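Local structure of 30-kDa cleavage and polyadenylation specificity factor 30 (Arabidopsis thaliana, 5ZUU) at residues A[63-66]-A[71-74]; A[115-120]-A[153-158]. The protein helps form the 3' ends of plant pre-mRNAs within the CPSF complex, selecting poly(A) sites, and through the YTH domain seen here binds m6A-modified RNA. All blocks are in the same frame, centred on the assembly; numbering follows the deposited sequence.

Overall arrangement
Contact 1 lies within the central mixed sheet of the YTH domain, contact 2 beyond the end of that sheet's strand 103-114. Contact 1 (63-66 with 71-74) is buried near the middle of the chain and joins adjacent strands of a beta hairpin, mostly through backbone hydrogen bonds and one glutamine amide. Contact 2 (115-120 with 153-158) lies at the surface, about 11 Å from contact 1 between centres; there a loop of the domain meets the chain just after helix 142-154 through a lone salt bridge. The two touch where Phe-71 packs edge-to-face with Phe-115, while Tyr-153 reaches Cys-74. Polar chemistry is thus sheet-like and buried inside, ionic and peripheral outside.

Contact 1. Residues A[63-66]-A[71-74]; sequences FSVN and FQGC. With nucleotides of chain F.
Phe-63 faces two residues of the antiparallel neighbour strand, Gln-72 and Gly-73: Gln-72 N donates to Phe-63 O at 3.0 Å, and Phe-63 N donates to Gly-73 O at 2.9 Å. This is a beta bulge of the classic kind, its extra residue on strand 70-77, and it leaves the buried Gly-73 N without a partner. Phe-63 O also receives a CA-H contact from Phe-71 CA at 3.4 Å.

Past Phe-63 a side chain takes over the backbone's part. Gln-72 OE1 accepts from Val-65 N at 2.7 Å in a fairly straight bond (162° at the hydrogen), the N-H tilted from the amide plane. A bend at chi2 (78°) folds the Gln-72 chain back so that its amide reaches strand 58-65, where Gln-72 OE1 also lies 3.1 Å from Ser-64 CA and the Val-65 and Gln-72 side chains cross at about a right angle. The other end of that amide, NE2, bonds to Thr-68 OG1 and Glu-112 OE1, which should fix its rotation. Ser-64 OG bonds to His-70 O and Lys-23 NZ.

Packing between side chains is modest. Ser-64 CB approaches Phe-71 CD1 obliquely at 3.6 Å. Phe-63 O sits near the plane of the Phe-71 ring, at its edge. The Phe-63 ring meets Trp-39 edge-to-face and Trp-107 with planes about 60° apart.

The RNA backbone runs past Asn-66, the first residue after strand 58-65: Asn-66 OD1 comes within 3.4 Å of C5' of C6 of chain F, and Asn-66 CA within 3.7 Å of OP1 of U7 of chain F. The whole is a bulged beta hairpin in the central sheet of the YTH domain, its turn end beside the bound RNA.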
loop_
_atom_site.group_PDB
_atom_site.type_symbol
_atom_site.label_atom_id
_atom_site.label_comp_id
_atom_site.label_asym_id
_atom_site.label_seq_id
_atom_site.Cartn_x
_atom_site.Cartn_y
_atom_site.Cartn_z
ATOM N N PHE A 63 -0.543 1.733 -3.189
ATOM C CA PHE A 63 -1.831 2.403 -3.092
ATOM C C PHE A 63 -2.037 3.433 -4.127
ATOM O O PHE A 63 -1.156 4.153 -4.486
ATOM C CB PHE A 63 -2.025 3.109 -1.739
ATOM C CG PHE A 63 -2.505 2.204 -0.680
ATOM C CD1 PHE A 63 -1.714 1.102 -0.288
ATOM C CD2 PHE A 63 -3.746 2.404 -0.057
ATOM C CE1 PHE A 63 -2.139 0.242 0.728
ATOM C CE2 PHE A 63 -4.181 1.540 0.937
ATOM C CZ PHE A 63 -3.383 0.456 1.338
ATOM N N SER A 64 -3.259 3.563 -4.542
ATOM C CA SER A 64 -3.643 4.633 -5.394
ATOM C C SER A 64 -5.072 4.981 -5.179
ATOM O O SER A 64 -5.967 4.100 -5.322
ATOM C CB SER A 64 -3.381 4.269 -6.813
ATOM O OG SER A 64 -4.006 5.239 -7.681
ATOM N N VAL A 65 -5.328 6.257 -4.854
ATOM C CA VAL A 65 -6.709 6.766 -4.767
ATOM C C VAL A 65 -7.359 6.953 -6.181
ATOM O O VAL A 65 -6.783 7.577 -7.044
ATOM C CB VAL A 65 -6.777 8.057 -3.948
ATOM C CG1 VAL A 65 -8.184 8.578 -3.912
ATOM C CG2 VAL A 65 -6.263 7.804 -2.528
ATOM N N ASN A 66 -8.553 6.375 -6.377
ATOM C CA ASN A 66 -9.296 6.480 -7.642
ATOM C C ASN A 66 -9.344 7.946 -8.112
ATOM O O ASN A 66 -9.558 8.856 -7.323
ATOM C CB ASN A 66 -10.762 6.010 -7.507
ATOM C CG ASN A 66 -10.910 4.548 -7.150
ATOM O OD1 ASN A 66 -9.929 3.833 -6.911
ATOM N ND2 ASN A 66 -12.155 4.074 -7.177
ATOM N N PHE A 71 -0.136 7.274 -7.905
ATOM C CA PHE A 71 0.101 6.376 -6.791
ATOM C C PHE A 71 0.561 7.210 -5.629
ATOM O O PHE A 71 1.321 8.134 -5.852
ATOM C CB PHE A 71 1.147 5.322 -7.127
ATOM C CG PHE A 71 0.734 4.381 -8.242
ATOM C CD1 PHE A 71 -0.107 3.283 -7.990
ATOM C CD2 PHE A 71 1.162 4.607 -9.569
ATOM C CE1 PHE A 71 -0.496 2.441 -9.037
ATOM C CE2 PHE A 71 0.772 3.757 -10.630
ATOM C CZ PHE A 71 -0.050 2.686 -10.359
ATOM N N GLN A 72 0.161 6.842 -4.400
ATOM C CA GLN A 72 0.474 7.576 -3.193
ATOM C C GLN A 72 1.475 6.876 -2.266
ATOM O O GLN A 72 1.885 7.422 -1.202
ATOM C CB GLN A 72 -0.789 7.847 -2.400
ATOM C CG GLN A 72 -1.663 8.956 -2.888
ATOM C CD GLN A 72 -2.529 8.595 -4.098
ATOM O OE1 GLN A 72 -2.991 7.480 -4.225
ATOM N NE2 GLN A 72 -2.723 9.535 -4.978
ATOM N N GLY A 73 1.897 5.669 -2.579
ATOM C CA GLY A 73 2.891 4.992 -1.704
ATOM C C GLY A 73 2.743 3.508 -1.683
ATOM O O GLY A 73 1.951 2.945 -2.486
ATOM N N CYS A 74 3.491 2.888 -0.780
ATOM C CA CYS A 74 3.507 1.469 -0.608
ATOM C C CYS A 74 3.660 1.120 0.877
ATOM O O CYS A 74 4.246 1.875 1.650
ATOM C CB CYS A 74 4.552 0.787 -1.510
ATOM S SG CYS A 74 6.274 1.056 -1.126
ATOM P P C F 6 -11.812 -0.245 -8.299
ATOM O OP1 C F 6 -12.745 -0.059 -9.410
ATOM O OP2 C F 6 -11.323 -1.611 -7.982
ATOM O "O5'" C F 6 -10.494 0.634 -8.573
ATOM C "C5'" C F 6 -10.535 1.705 -9.522
ATOM C "C4'" C F 6 -9.609 1.415 -10.678
ATOM O "O4'" C F 6 -10.101 0.278 -11.425
ATOM C "C3'" C F 6 -9.453 2.527 -11.706
ATOM O "O3'" C F 6 -8.482 3.462 -11.251
ATOM C "C2'" C F 6 -9.014 1.748 -12.924
ATOM O "O2'" C F 6 -7.639 1.408 -12.898
ATOM C "C1'" C F 6 -9.899 0.510 -12.809
ATOM N N1 C F 6 -11.224 0.616 -13.457
ATOM C C2 C F 6 -11.281 0.611 -14.854
ATOM O O2 C F 6 -10.223 0.578 -15.496
ATOM N N3 C F 6 -12.483 0.633 -15.470
ATOM C C4 C F 6 -13.603 0.637 -14.741
ATOM N N4 C F 6 -14.762 0.674 -15.392
ATOM C C5 C F 6 -13.580 0.633 -13.311
ATOM C C6 C F 6 -12.379 0.617 -12.718
ATOM P P U F 7 -8.598 4.999 -11.573
ATOM O OP1 U F 7 -7.535 5.663 -10.836
ATOM O OP2 U F 7 -9.939 5.466 -11.419
ATOM O "O5'" U F 7 -8.266 5.106 -13.125
ATOM C "C5'" U F 7 -6.946 4.800 -13.567
ATOM C "C4'" U F 7 -6.921 4.730 -15.061
ATOM O "O4'" U F 7 -7.824 3.697 -15.527
ATOM C "C3'" U F 7 -7.392 5.996 -15.743
ATOM O "O3'" U F 7 -6.256 6.825 -15.896
ATOM C "C2'" U F 7 -7.875 5.487 -17.079
ATOM O "O2'" U F 7 -6.808 5.149 -17.937
ATOM C "C1'" U F 7 -8.531 4.182 -16.665
ATOM N N1 U F 7 -9.957 4.247 -16.336
ATOM C C2 U F 7 -10.871 4.214 -17.378
ATOM O O2 U F 7 -10.548 4.274 -18.560
ATOM N N3 U F 7 -12.182 4.153 -16.984
ATOM C C4 U F 7 -12.665 4.073 -15.694
ATOM O O4 U F 7 -13.877 3.979 -15.509
ATOM C C5 U F 7 -11.659 4.126 -14.676
ATOM C C6 U F 7 -10.371 4.190 -15.025
#

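Contact 2. Residues A[115-120]-A[153-158]; sequences FHKTRN and YLEPDS
Lys-117 and Glu-155 bury all the surface that these segments share, in a salt bridge that ties a short 3-10 turn at the surface of the YTH domain to the chain leaving helix 142-154. The two side chains come from opposite directions. Lys-117 is extended beyond CG (chi2 174°), carrying its ammonium to the carboxylate, whereas a bend at chi2 (-57°) in Glu-155 brings that carboxylate to meet it. Lys-117 NZ meets Glu-155 OE1 at 2.9 Å from above the carboxylate plane, with Glu-155 OE2 farther from Lys-117 NZ, at 3.3 Å. Lys-117 CD adds a contact of 3.6 Å to Glu-155 OE1. The backbone of Glu-155 has its own tie, its O accepting from Lys-109 NZ, which also pairs with Asp-157. With an alanine in place of Glu-155, the Lys-117 ammonium would probably lose this anionic mate and its long chain be set free to swing into solvent.

The turn bearing Lys-117 is braced from within. Phe-115 O accepts from both the N and OG1 of Thr-118. Arg-119 lays its guanidinium over the His-116 ring, with NH1 over the ring centre, and Arg-119 NH1 also donates to His-116 O at 2.9 Å, that oxygen lying in the guanidinium plane.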
loop_
_atom_site.group_PDB
_atom_site.type_symbol
_atom_site.label_atom_id
_atom_site.label_comp_id
_atom_site.label_asym_id
_atom_site.label_seq_id
_atom_site.Cartn_x
_atom_site.Cartn_y
_atom_site.Cartn_z
ATOM N N PHE A 115 0.966 9.031 -12.806
ATOM C CA PHE A 115 0.780 7.957 -13.789
ATOM C C PHE A 115 1.582 8.227 -15.085
ATOM O O PHE A 115 1.987 7.290 -15.778
ATOM C CB PHE A 115 -0.723 7.762 -14.173
ATOM C CG PHE A 115 -1.626 7.180 -13.081
ATOM C CD1 PHE A 115 -1.145 6.511 -11.982
ATOM C CD2 PHE A 115 -3.037 7.275 -13.209
ATOM C CE1 PHE A 115 -1.999 6.007 -11.006
ATOM C CE2 PHE A 115 -3.877 6.750 -12.225
ATOM C CZ PHE A 115 -3.351 6.102 -11.144
ATOM N N HIS A 116 1.756 9.499 -15.422
ATOM C CA HIS A 116 2.579 9.917 -16.582
ATOM C C HIS A 116 3.933 9.262 -16.462
ATOM O O HIS A 116 4.476 8.671 -17.443
ATOM C CB HIS A 116 2.711 11.450 -16.624
ATOM C CG HIS A 116 3.274 11.958 -17.918
ATOM N ND1 HIS A 116 2.737 11.603 -19.151
ATOM C CD2 HIS A 116 4.380 12.699 -18.180
ATOM C CE1 HIS A 116 3.480 12.144 -20.110
ATOM N NE2 HIS A 116 4.459 12.833 -19.544
ATOM N N LYS A 117 4.454 9.285 -15.241
ATOM C CA LYS A 117 5.768 8.710 -14.980
ATOM C C LYS A 117 5.851 7.202 -14.994
ATOM O O LYS A 117 6.935 6.698 -15.080
ATOM C CB LYS A 117 6.347 9.224 -13.673
ATOM C CG LYS A 117 6.694 10.678 -13.770
ATOM C CD LYS A 117 7.115 11.128 -12.390
ATOM C CE LYS A 117 7.312 12.627 -12.291
ATOM N NZ LYS A 117 7.338 12.901 -10.816
ATOM N N THR A 118 4.729 6.505 -14.943
ATOM C CA THR A 118 4.651 5.068 -15.053
ATOM C C THR A 118 4.159 4.586 -16.378
ATOM O O THR A 118 3.856 3.416 -16.517
ATOM C CB THR A 118 3.701 4.466 -13.987
ATOM O OG1 THR A 118 2.343 4.713 -14.339
ATOM C CG2 THR A 118 3.943 5.053 -12.670
ATOM N N ARG A 119 4.128 5.449 -17.374
ATOM C CA ARG A 119 3.392 5.161 -18.614
ATOM C C ARG A 119 4.110 4.145 -19.510
ATOM O O ARG A 119 3.494 3.600 -20.403
ATOM C CB ARG A 119 3.084 6.448 -19.396
ATOM C CG ARG A 119 4.293 7.167 -20.055
ATOM C CD ARG A 119 3.820 8.518 -20.666
ATOM N NE ARG A 119 4.867 9.227 -21.384
ATOM C CZ ARG A 119 5.884 9.878 -20.811
ATOM N NH1 ARG A 119 6.089 9.917 -19.476
ATOM N NH2 ARG A 119 6.748 10.494 -21.576
ATOM N N ASN A 120 5.392 3.876 -19.280
ATOM C CA ASN A 120 6.079 2.834 -20.055
ATOM C C ASN A 120 6.099 1.486 -19.343
ATOM O O ASN A 120 6.797 0.558 -19.768
ATOM C CB ASN A 120 7.451 3.324 -20.499
ATOM C CG ASN A 120 8.399 3.509 -19.347
ATOM O OD1 ASN A 120 7.918 3.671 -18.224
ATOM N ND2 ASN A 120 9.719 3.492 -19.607
ATOM N N TYR A 153 10.091 5.287 -4.723
ATOM C CA TYR A 153 11.293 5.715 -3.984
ATOM C C TYR A 153 12.107 6.856 -4.685
ATOM O O TYR A 153 12.948 7.468 -4.032
ATOM C CB TYR A 153 12.166 4.527 -3.703
ATOM C CG TYR A 153 11.606 3.755 -2.552
ATOM C CD1 TYR A 153 11.925 4.092 -1.225
ATOM C CD2 TYR A 153 10.703 2.715 -2.768
ATOM C CE1 TYR A 153 11.375 3.383 -0.171
ATOM C CE2 TYR A 153 10.158 2.012 -1.735
ATOM C CZ TYR A 153 10.467 2.349 -0.425
ATOM O OH TYR A 153 9.953 1.563 0.585
ATOM N N LEU A 154 11.860 7.153 -5.970
ATOM C CA LEU A 154 12.414 8.332 -6.581
ATOM C C LEU A 154 11.684 9.595 -6.201
ATOM O O LEU A 154 12.265 10.671 -6.329
ATOM C CB LEU A 154 12.465 8.206 -8.110
ATOM C CG LEU A 154 13.208 7.010 -8.611
ATOM C CD1 LEU A 154 13.040 6.966 -10.116
ATOM C CD2 LEU A 154 14.662 7.000 -8.239
ATOM N N GLU A 155 10.439 9.517 -5.733
ATOM C CA GLU A 155 9.694 10.712 -5.400
ATOM C C GLU A 155 9.988 11.187 -4.019
ATOM O O GLU A 155 10.262 10.392 -3.137
ATOM C CB GLU A 155 8.165 10.536 -5.546
ATOM C CG GLU A 155 7.744 10.222 -6.955
ATOM C CD GLU A 155 8.198 11.290 -7.945
ATOM O OE1 GLU A 155 8.624 10.935 -9.091
ATOM O OE2 GLU A 155 8.067 12.492 -7.618
ATOM N N PRO A 156 9.985 12.512 -3.821
ATOM C CA PRO A 156 10.144 13.077 -2.437
ATOM C C PRO A 156 8.992 12.613 -1.538
ATOM O O PRO A 156 7.838 12.425 -2.024
ATOM C CB PRO A 156 10.037 14.579 -2.637
ATOM C CG PRO A 156 10.358 14.778 -4.100
ATOM C CD PRO A 156 9.901 13.563 -4.849
ATOM N N ASP A 157 9.305 12.426 -0.258
ATOM C CA ASP A 157 8.316 12.138 0.748
ATOM C C ASP A 157 7.188 13.160 0.679
ATOM O O ASP A 157 7.474 14.350 0.510
ATOM C CB ASP A 157 8.937 12.240 2.146
ATOM C CG ASP A 157 9.904 11.177 2.426
ATOM O OD1 ASP A 157 10.115 10.224 1.616
ATOM O OD2 ASP A 157 10.508 11.256 3.519
ATOM N N SER A 158 5.920 12.716 0.748
ATOM C CA SER A 158 4.828 13.597 0.962
ATOM C C SER A 158 4.778 13.897 2.457
ATOM O O SER A 158 5.477 13.273 3.310
ATOM C CB SER A 158 3.459 12.992 0.512
ATOM O OG SER A 158 3.162 11.869 1.327
#